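Local coordinates for regulatory Subunit of Protein Kinase A (cAMP-dependent) from Euglena gracilis (Euglena gracilis, PDB 6RSX) that binds cyclic AMP in two cyclic nucleotide-binding domains and, as a regulatory subunit of protein kinase A, probably controls a catalytic subunit, at residues 183-188 against 258-263; 166-171 against 203-208; 36-41 against 83-88. All coordinates share one frame; numbering follows the deposited sequence. Where two conformers were deposited one is given.

Interaction 1 of 3, residues 183-188 against 258-263; sequences ALQPCT and CVSLDR
Leu184 and Leu261 meet at a slant through one methyl each, CD2 to CD2 at 3.6 Å, where helix 174-183 gives way to the first strand of the second cyclic nucleotide-binding domain. The same CD2 of Leu184 also meets CG2 of Val259, at 4.0 Å. The CB of Ala183 touches CD2 of Leu261 from the helix end, at 3.7 Å. Leu163 and Ile207 extend this apolar patch.

Beyond it the two segments pair as antiparallel strands. Gln185-Ser260 and Cys187-Cys258 are hydrogen-bonded pairs whose side chains share one face, whereas the non-hydrogen-bonded pair Pro186-Val259 looks to the other, where both touch Tyr159 of helix 149-165. The bond from Cys258 N to Cys187 O is 2.8 Å long and nearly straight (173° at the hydrogen). SG of Cys187 lies 3.7 Å from CB of Cys258 in one of its two conformers, so this contact is less certain.

Gln185 turns aside: a bend at chi2 (-65°) folds its amide back, and NE2 donates to Ala183 O at 2.9 Å from above that carbonyl's plane. A water also donates to Ala183 O, at 2.8 Å, and accepts a longer bond (3.3 Å) from Asp262 N. The carbonyl of Ala183 at the helix end thus finds donors in an amide and a water, while Leu184 and Leu261 pack by apolar contact.

Interaction 2 of 3, residues 166-171 against 203-208; sequences VPLFEA and GSFYII
Val166 O accepts a hydrogen bond from Phe169 N at 2.9 Å, closing a tight turn that points Val166 and Leu168 toward strand 204-208, while the ring of Phe169 reaches it with its far end. No hydrogen bond spans the two segments; what follows is apolar contact alone. Leu168 and Ile207 carry most of it. In Leu168, chi1 of 176° carries the branch toward the strand and chi2 of 63° turns CD2 to Phe205, whose side chain approaches from the opposite direction. CD2 arrives at the edge of that ring, in its plane, 3.7 Å from CZ. The same methyl lies 4.0 Å from CG1 of Ile207.

The short 3-10 segment 167-168, set between helix 149-165 and helix 174-183, is consistent with the N3A motif of cyclic nucleotide-binding domains, here docked on the barrel. Helix 274-280 borders the same place: Leu277 touches both Leu168 and Phe205, and Phe205 also meets the ring of Phe266.

Phe169 is held from two directions. CG of Leu168 sits 4.1 Å above one face of its ring, displaced toward the rim, while CD1 of Ile207, whose side chain comes from the opposite direction, lies 4.1 Å from Phe169 CZ. On the other branch of Ile207, CG2 makes a looser approach to CG1 of Val166, at 4.4 Å.

Interaction 3 of 3, residues 36-41 against 83-88; sequences EKCLRG and VIESGT
Val83 meets two residues of helix 29-39, chiefly through a different methyl for each. Its CG1, opposite the backbone N (chi1 -175°), lies 3.7 Å from SG of Cys38; CG2 lies 3.8 Å from CD2 of Leu39, whose side chain runs across that of Val83 at about a right angle. Phe45 of helix 43-46 touches both Val83 and Leu39, so helix, short helix and strand 80-84 share one apolar cluster. This succession of helices before the barrel is consistent with the N3A motif of the fold.

At Ile84 the backbone makes the contact: the carbonyl O stands 3.4 Å from SG of Cys38. Its CB points away from the helix, and the side chain touches Ile107. Cys38 reaches that far because its SG, too, extends opposite its backbone N (chi1 175°).

Glu85 borders the sulfur, CA lying 3.8 Å from SG of Cys38. Its OE2 forms a salt bridge with NE of Arg34, on the same helix, and accepts from NE1 of Trp137. Opposite Arg135 the strand takes two residues, Glu85 and Ser86, for one (a classic bulge). The helix is therefore secured by packing of Leu39 and of the Cys38 thiol, which rests against both a methyl and a carbonyl oxygen, with an ionic tie through Arg34 close by.

In the fold
Interactions 1 and 2 belong to the second cyclic nucleotide-binding domain, their centres about 10 Å apart, and share a sheet: strand 256-262 lies between strands 185-189 and 204-208, and Leu261 N and Phe205 O, at 2.8 Å, probably join them by a hydrogen bond. Interaction 1 sits at the outer strand of that sheet, is only partly buried and relies on backbone bonds; interaction 2 is buried and wholly apolar between its segments. Interaction 3, also buried, stands apart in the first domain, its centre about 27 Å from that of interaction 2, across the chain's centre. Like interaction 2 it docks helical elements on a barrel without cross-segment hydrogen bonds, but adds sulfur and a neighbouring salt bridge.

Interaction 1 of 3, residues 183-188 against 258-263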
loop_
_atom_site.group_PDB
_atom_site.type_symbol
_atom_site.label_atom_id
_atom_site.label_comp_id
_atom_site.label_asym_id
_atom_site.label_seq_id
_atom_site.Cartn_x
_atom_site.Cartn_y
_atom_site.Cartn_z
ATOM N N ALA A 183 0.476 2.310 -2.772
ATOM C CA ALA A 183 1.385 2.437 -1.633
ATOM C C ALA A 183 2.777 2.929 -2.032
ATOM O O ALA A 183 3.429 3.615 -1.241
ATOM C CB ALA A 183 1.513 1.092 -0.916
ATOM N N LEU A 184 3.240 2.630 -3.246
ATOM C CA LEU A 184 4.613 2.981 -3.628
ATOM C C LEU A 184 4.813 4.502 -3.702
ATOM O O LEU A 184 3.981 5.247 -4.222
ATOM C CB LEU A 184 4.965 2.325 -4.969
ATOM C CG LEU A 184 5.114 0.805 -4.915
ATOM C CD1 LEU A 184 5.149 0.258 -6.324
ATOM C CD2 LEU A 184 6.417 0.420 -4.136
ATOM N N GLN A 185 5.945 4.973 -3.175
ATOM C CA GLN A 185 6.272 6.394 -3.170
ATOM C C GLN A 185 7.488 6.655 -4.056
ATOM O O GLN A 185 8.544 6.032 -3.835
ATOM C CB GLN A 185 6.560 6.841 -1.736
ATOM C CG GLN A 185 5.457 6.494 -0.757
ATOM C CD GLN A 185 4.190 7.244 -1.075
ATOM O OE1 GLN A 185 4.221 8.454 -1.316
ATOM N NE2 GLN A 185 3.057 6.535 -1.098
ATOM N N PRO A 186 7.415 7.560 -5.034
ATOM C CA PRO A 186 8.596 7.837 -5.866
ATOM C C PRO A 186 9.669 8.572 -5.074
ATOM O O PRO A 186 9.365 9.426 -4.237
ATOM C CB PRO A 186 8.042 8.714 -6.987
ATOM C CG PRO A 186 6.836 9.380 -6.349
ATOM C CD PRO A 186 6.236 8.329 -5.474
ATOM N N CYS A 187 10.933 8.226 -5.322
ATOM C CA CYS A 187 12.030 8.973 -4.722
ATOM C C CYS A 187 13.198 9.027 -5.694
ATOM O O CYS A 187 13.448 8.068 -6.432
ATOM C CB CYS A 187 12.466 8.368 -3.378
ATOM S SG CYS A 187 12.403 6.566 -3.315
ATOM N N THR A 188 13.883 10.169 -5.710
ATOM C CA THR A 188 14.991 10.449 -6.615
ATOM C C THR A 188 16.253 10.628 -5.785
ATOM O O THR A 188 16.217 11.255 -4.723
ATOM C CB THR A 188 14.732 11.708 -7.448
ATOM O OG1 THR A 188 13.547 11.523 -8.236
ATOM C CG2 THR A 188 15.910 12.010 -8.382
ATOM N N CYS A 258 13.782 5.581 -7.712
ATOM C CA CYS A 258 13.276 4.441 -6.982
ATOM C C CYS A 258 11.812 4.667 -6.645
ATOM O O CYS A 258 11.252 5.753 -6.840
ATOM C CB CYS A 258 14.067 4.214 -5.695
ATOM S SG CYS A 258 15.802 3.751 -6.017
ATOM N N VAL A 259 11.188 3.618 -6.150
ATOM C CA VAL A 259 9.956 3.770 -5.387
ATOM C C VAL A 259 10.166 3.042 -4.073
ATOM O O VAL A 259 10.934 2.068 -3.985
ATOM C CB VAL A 259 8.702 3.234 -6.126
ATOM C CG1 VAL A 259 8.246 4.223 -7.190
ATOM C CG2 VAL A 259 9.009 1.883 -6.742
ATOM N N SER A 260 9.485 3.523 -3.040
ATOM C CA SER A 260 9.683 2.987 -1.705
ATOM C C SER A 260 8.364 2.632 -1.030
ATOM O O SER A 260 7.290 3.137 -1.373
ATOM C CB SER A 260 10.450 3.975 -0.826
ATOM O OG SER A 260 9.691 5.135 -0.606
ATOM N N LEU A 261 8.478 1.736 -0.055
ATOM C CA LEU A 261 7.415 1.421 0.891
ATOM C C LEU A 261 7.918 1.748 2.283
ATOM O O LEU A 261 9.033 1.333 2.656
ATOM C CB LEU A 261 7.019 -0.053 0.826
ATOM C CG LEU A 261 6.434 -0.615 -0.450
ATOM C CD1 LEU A 261 6.192 -2.093 -0.258
ATOM C CD2 LEU A 261 5.093 0.148 -0.765
ATOM N N ASP A 262 7.113 2.484 3.052
ATOM C CA ASP A 262 7.515 2.711 4.435
ATOM C C ASP A 262 7.248 1.457 5.268
ATOM O O ASP A 262 6.599 0.512 4.820
ATOM C CB ASP A 262 6.829 3.967 5.008
ATOM C CG ASP A 262 5.330 3.786 5.269
ATOM O OD1 ASP A 262 4.819 2.648 5.309
ATOM O OD2 ASP A 262 4.648 4.826 5.434
ATOM N N ARG A 263 7.799 1.431 6.487
ATOM C CA ARG A 263 7.747 0.214 7.297
ATOM C C ARG A 263 6.324 -0.337 7.422
ATOM O O ARG A 263 6.094 -1.548 7.291
ATOM C CB ARG A 263 8.323 0.483 8.682
ATOM C CG ARG A 263 8.170 -0.693 9.600
ATOM C CD ARG A 263 8.687 -0.396 11.000
ATOM N NE ARG A 263 10.058 0.107 11.008
ATOM C CZ ARG A 263 11.145 -0.652 11.167
ATOM N NH1 ARG A 263 12.349 -0.087 11.172
ATOM N NH2 ARG A 263 11.037 -1.973 11.321
HETATM O O HOH W 1 4.701 3.739 1.252
#

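Interaction 2 of 3, residues 166-171 against 203-208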
loop_
_atom_site.group_PDB
_atom_site.type_symbol
_atom_site.label_atom_id
_atom_site.label_comp_id
_atom_site.label_asym_id
_atom_site.label_seq_id
_atom_site.Cartn_x
_atom_site.Cartn_y
_atom_site.Cartn_z
ATOM N N VAL A 166 8.413 -6.559 -12.886
ATOM C CA VAL A 166 9.445 -6.636 -11.853
ATOM C C VAL A 166 9.332 -7.988 -11.170
ATOM O O VAL A 166 8.274 -8.294 -10.592
ATOM C CB VAL A 166 9.307 -5.498 -10.830
ATOM C CG1 VAL A 166 10.235 -5.752 -9.632
ATOM C CG2 VAL A 166 9.601 -4.157 -11.486
ATOM N N PRO A 167 10.388 -8.823 -11.180
ATOM C CA PRO A 167 10.260 -10.172 -10.619
ATOM C C PRO A 167 9.756 -10.189 -9.197
ATOM O O PRO A 167 9.073 -11.137 -8.792
ATOM C CB PRO A 167 11.699 -10.722 -10.710
ATOM C CG PRO A 167 12.260 -10.003 -11.908
ATOM C CD PRO A 167 11.677 -8.615 -11.868
ATOM N N LEU A 168 10.103 -9.176 -8.405
ATOM C CA LEU A 168 9.676 -9.134 -7.014
ATOM C C LEU A 168 8.163 -9.278 -6.896
ATOM O O LEU A 168 7.655 -9.886 -5.944
ATOM C CB LEU A 168 10.124 -7.814 -6.381
ATOM C CG LEU A 168 9.660 -7.590 -4.937
ATOM C CD1 LEU A 168 10.242 -8.628 -4.004
ATOM C CD2 LEU A 168 9.974 -6.169 -4.478
ATOM N N PHE A 169 7.435 -8.727 -7.857
ATOM C CA PHE A 169 5.980 -8.672 -7.771
ATOM C C PHE A 169 5.290 -9.794 -8.538
ATOM O O PHE A 169 4.072 -9.735 -8.746
ATOM C CB PHE A 169 5.493 -7.311 -8.273
ATOM C CG PHE A 169 6.006 -6.155 -7.455
ATOM C CD1 PHE A 169 5.859 -6.155 -6.077
ATOM C CD2 PHE A 169 6.661 -5.097 -8.057
ATOM C CE1 PHE A 169 6.323 -5.100 -5.313
ATOM C CE2 PHE A 169 7.135 -4.029 -7.286
ATOM C CZ PHE A 169 6.955 -4.041 -5.917
ATOM N N GLU A 170 6.031 -10.833 -8.932
ATOM C CA GLU A 170 5.472 -11.831 -9.842
ATOM C C GLU A 170 4.231 -12.500 -9.257
ATOM O O GLU A 170 3.308 -12.844 -9.998
ATOM C CB GLU A 170 6.529 -12.893 -10.168
ATOM C CG GLU A 170 6.655 -13.931 -9.107
ATOM N N ALA A 171 4.203 -12.723 -7.941
ATOM C CA ALA A 171 3.156 -13.493 -7.285
ATOM C C ALA A 171 1.958 -12.637 -6.873
ATOM O O ALA A 171 0.977 -13.179 -6.348
ATOM C CB ALA A 171 3.713 -14.210 -6.059
ATOM N N GLY A 203 13.995 1.999 7.808
ATOM C CA GLY A 203 12.889 2.907 7.646
ATOM C C GLY A 203 12.001 2.497 6.494
ATOM O O GLY A 203 10.781 2.373 6.660
ATOM N N SER A 204 12.594 2.305 5.316
ATOM C CA SER A 204 11.834 2.015 4.110
ATOM C C SER A 204 12.503 0.918 3.292
ATOM O O SER A 204 13.692 0.589 3.466
ATOM C CB SER A 204 11.655 3.271 3.250
ATOM O OG SER A 204 10.902 4.239 3.956
ATOM N N PHE A 205 11.702 0.371 2.386
ATOM C CA PHE A 205 12.078 -0.655 1.426
ATOM C C PHE A 205 12.051 -0.021 0.041
ATOM O O PHE A 205 11.125 0.733 -0.285
ATOM C CB PHE A 205 11.086 -1.827 1.518
ATOM C CG PHE A 205 11.281 -2.874 0.473
ATOM C CD1 PHE A 205 12.407 -3.689 0.487
ATOM C CD2 PHE A 205 10.347 -3.045 -0.542
ATOM C CE1 PHE A 205 12.592 -4.669 -0.489
ATOM C CE2 PHE A 205 10.523 -4.023 -1.513
ATOM C CZ PHE A 205 11.631 -4.845 -1.487
ATOM N N TYR A 206 13.062 -0.312 -0.776
ATOM C CA TYR A 206 13.230 0.398 -2.037
ATOM C C TYR A 206 13.304 -0.568 -3.202
ATOM O O TYR A 206 13.943 -1.627 -3.100
ATOM C CB TYR A 206 14.522 1.236 -2.008
ATOM C CG TYR A 206 14.472 2.313 -0.971
ATOM C CD1 TYR A 206 14.811 2.028 0.356
ATOM C CD2 TYR A 206 14.053 3.611 -1.310
ATOM C CE1 TYR A 206 14.749 3.048 1.326
ATOM C CE2 TYR A 206 13.999 4.607 -0.369
ATOM C CZ TYR A 206 14.350 4.314 0.944
ATOM O OH TYR A 206 14.288 5.297 1.892
ATOM N N ILE A 207 12.695 -0.178 -4.325
ATOM C CA ILE A 207 12.865 -0.873 -5.601
ATOM C C ILE A 207 13.418 0.127 -6.604
ATOM O O ILE A 207 12.867 1.225 -6.771
ATOM C CB ILE A 207 11.538 -1.480 -6.117
ATOM C CG1 ILE A 207 10.859 -2.329 -5.048
ATOM C CG2 ILE A 207 11.793 -2.341 -7.358
ATOM C CD1 ILE A 207 9.762 -1.572 -4.319
ATOM N N ILE A 208 14.488 -0.255 -7.298
ATOM C CA ILE A 208 15.113 0.639 -8.262
ATOM C C ILE A 208 14.352 0.591 -9.582
ATOM O O ILE A 208 14.137 -0.494 -10.141
ATOM C CB ILE A 208 16.581 0.246 -8.474
ATOM C CG1 ILE A 208 17.283 0.254 -7.112
ATOM C CG2 ILE A 208 17.210 1.187 -9.499
ATOM C CD1 ILE A 208 18.625 -0.476 -7.120
#

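Interaction 3 of 3, residues 36-41 against 83-88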
loop_
_atom_site.group_PDB
_atom_site.type_symbol
_atom_site.label_atom_id
_atom_site.label_comp_id
_atom_site.label_asym_id
_atom_site.label_seq_id
_atom_site.Cartn_x
_atom_site.Cartn_y
_atom_site.Cartn_z
ATOM N N GLU A 36 -9.823 11.085 11.623
ATOM C CA GLU A 36 -8.372 11.035 11.490
ATOM C C GLU A 36 -7.804 9.761 12.099
ATOM O O GLU A 36 -6.900 9.146 11.523
ATOM C CB GLU A 36 -7.730 12.256 12.150
ATOM C CG GLU A 36 -8.014 13.567 11.465
ATOM C CD GLU A 36 -7.388 14.743 12.195
ATOM O OE1 GLU A 36 -6.643 14.517 13.176
ATOM O OE2 GLU A 36 -7.646 15.896 11.791
ATOM N N LYS A 37 -8.322 9.350 13.260
ATOM C CA LYS A 37 -7.809 8.136 13.914
ATOM C C LYS A 37 -8.015 6.923 13.027
ATOM O O LYS A 37 -7.129 6.064 12.881
ATOM C CB LYS A 37 -8.524 7.923 15.249
ATOM C CG LYS A 37 -7.792 8.455 16.475
ATOM C CD LYS A 37 -8.782 8.769 17.606
ATOM C CE LYS A 37 -9.565 7.533 18.037
ATOM N NZ LYS A 37 -8.755 6.484 18.734
ATOM N N CYS A 38 -9.198 6.850 12.420
ATOM C CA CYS A 38 -9.532 5.760 11.524
ATOM C C CYS A 38 -8.670 5.801 10.257
ATOM O O CYS A 38 -8.151 4.770 9.826
ATOM C CB CYS A 38 -11.038 5.838 11.229
ATOM S SG CYS A 38 -11.652 4.669 10.035
ATOM N N LEU A 39 -8.468 6.987 9.667
ATOM C CA LEU A 39 -7.774 7.113 8.386
ATOM C C LEU A 39 -6.261 7.054 8.497
ATOM O O LEU A 39 -5.575 6.967 7.468
ATOM C CB LEU A 39 -8.163 8.421 7.696
ATOM C CG LEU A 39 -9.662 8.606 7.410
ATOM C CD1 LEU A 39 -9.845 9.834 6.567
ATOM C CD2 LEU A 39 -10.322 7.401 6.712
ATOM N N ARG A 40 -5.720 7.085 9.712
ATOM C CA ARG A 40 -4.284 7.015 9.862
ATOM C C ARG A 40 -3.808 5.712 9.232
ATOM O O ARG A 40 -4.413 4.643 9.412
ATOM C CB ARG A 40 -3.912 7.104 11.348
ATOM C CG ARG A 40 -2.427 7.314 11.638
ATOM C CD ARG A 40 -2.252 7.694 13.099
ATOM N NE ARG A 40 -3.159 8.785 13.481
ATOM C CZ ARG A 40 -3.246 9.319 14.699
ATOM N NH1 ARG A 40 -2.471 8.874 15.683
ATOM N NH2 ARG A 40 -4.111 10.307 14.934
ATOM N N GLY A 41 -2.766 5.803 8.436
ATOM C CA GLY A 41 -2.214 4.613 7.836
ATOM C C GLY A 41 -2.914 4.126 6.583
ATOM O O GLY A 41 -2.365 3.265 5.890
ATOM N N VAL A 83 -14.197 3.006 4.648
ATOM C CA VAL A 83 -13.034 2.643 5.490
ATOM C C VAL A 83 -13.549 1.997 6.770
ATOM O O VAL A 83 -14.455 2.512 7.422
ATOM C CB VAL A 83 -12.149 3.870 5.820
ATOM C CG1 VAL A 83 -10.857 3.451 6.599
ATOM C CG2 VAL A 83 -11.762 4.646 4.559
ATOM N N ILE A 84 -12.926 0.885 7.181
ATOM C CA ILE A 84 -13.354 0.204 8.392
ATOM C C ILE A 84 -12.851 0.975 9.614
ATOM O O ILE A 84 -11.658 1.287 9.718
ATOM C CB ILE A 84 -12.814 -1.238 8.415
ATOM C CG1 ILE A 84 -13.432 -2.054 7.252
ATOM C CG2 ILE A 84 -13.169 -1.860 9.762
ATOM C CD1 ILE A 84 -12.879 -3.516 7.138
ATOM N N GLU A 85 -13.750 1.240 10.559
ATOM C CA GLU A 85 -13.375 1.788 11.852
ATOM C C GLU A 85 -13.209 0.674 12.890
ATOM O O GLU A 85 -12.185 0.626 13.586
ATOM C CB GLU A 85 -14.429 2.798 12.327
ATOM C CG GLU A 85 -14.017 3.471 13.660
ATOM C CD GLU A 85 -15.043 4.560 14.039
ATOM O OE1 GLU A 85 -16.265 4.302 13.915
ATOM O OE2 GLU A 85 -14.613 5.686 14.368
ATOM N N SER A 86 -14.178 -0.249 12.966
ATOM C CA SER A 86 -14.158 -1.375 13.914
ATOM C C SER A 86 -14.612 -2.637 13.208
ATOM O O SER A 86 -15.445 -2.590 12.293
ATOM C CB SER A 86 -15.150 -1.203 15.068
ATOM O OG SER A 86 -15.198 0.100 15.564
ATOM N N GLY A 87 -14.100 -3.786 13.670
ATOM C CA GLY A 87 -14.566 -5.058 13.173
ATOM C C GLY A 87 -13.719 -5.534 12.017
ATOM O O GLY A 87 -12.802 -4.865 11.557
ATOM N N THR A 88 -14.050 -6.718 11.514
ATOM C CA THR A 88 -13.381 -7.248 10.335
ATOM C C THR A 88 -14.449 -7.651 9.309
ATOM O O THR A 88 -15.597 -7.928 9.659
ATOM C CB THR A 88 -12.490 -8.427 10.638
ATOM O OG1 THR A 88 -13.300 -9.537 11.084
ATOM C CG2 THR A 88 -11.393 -7.999 11.720
#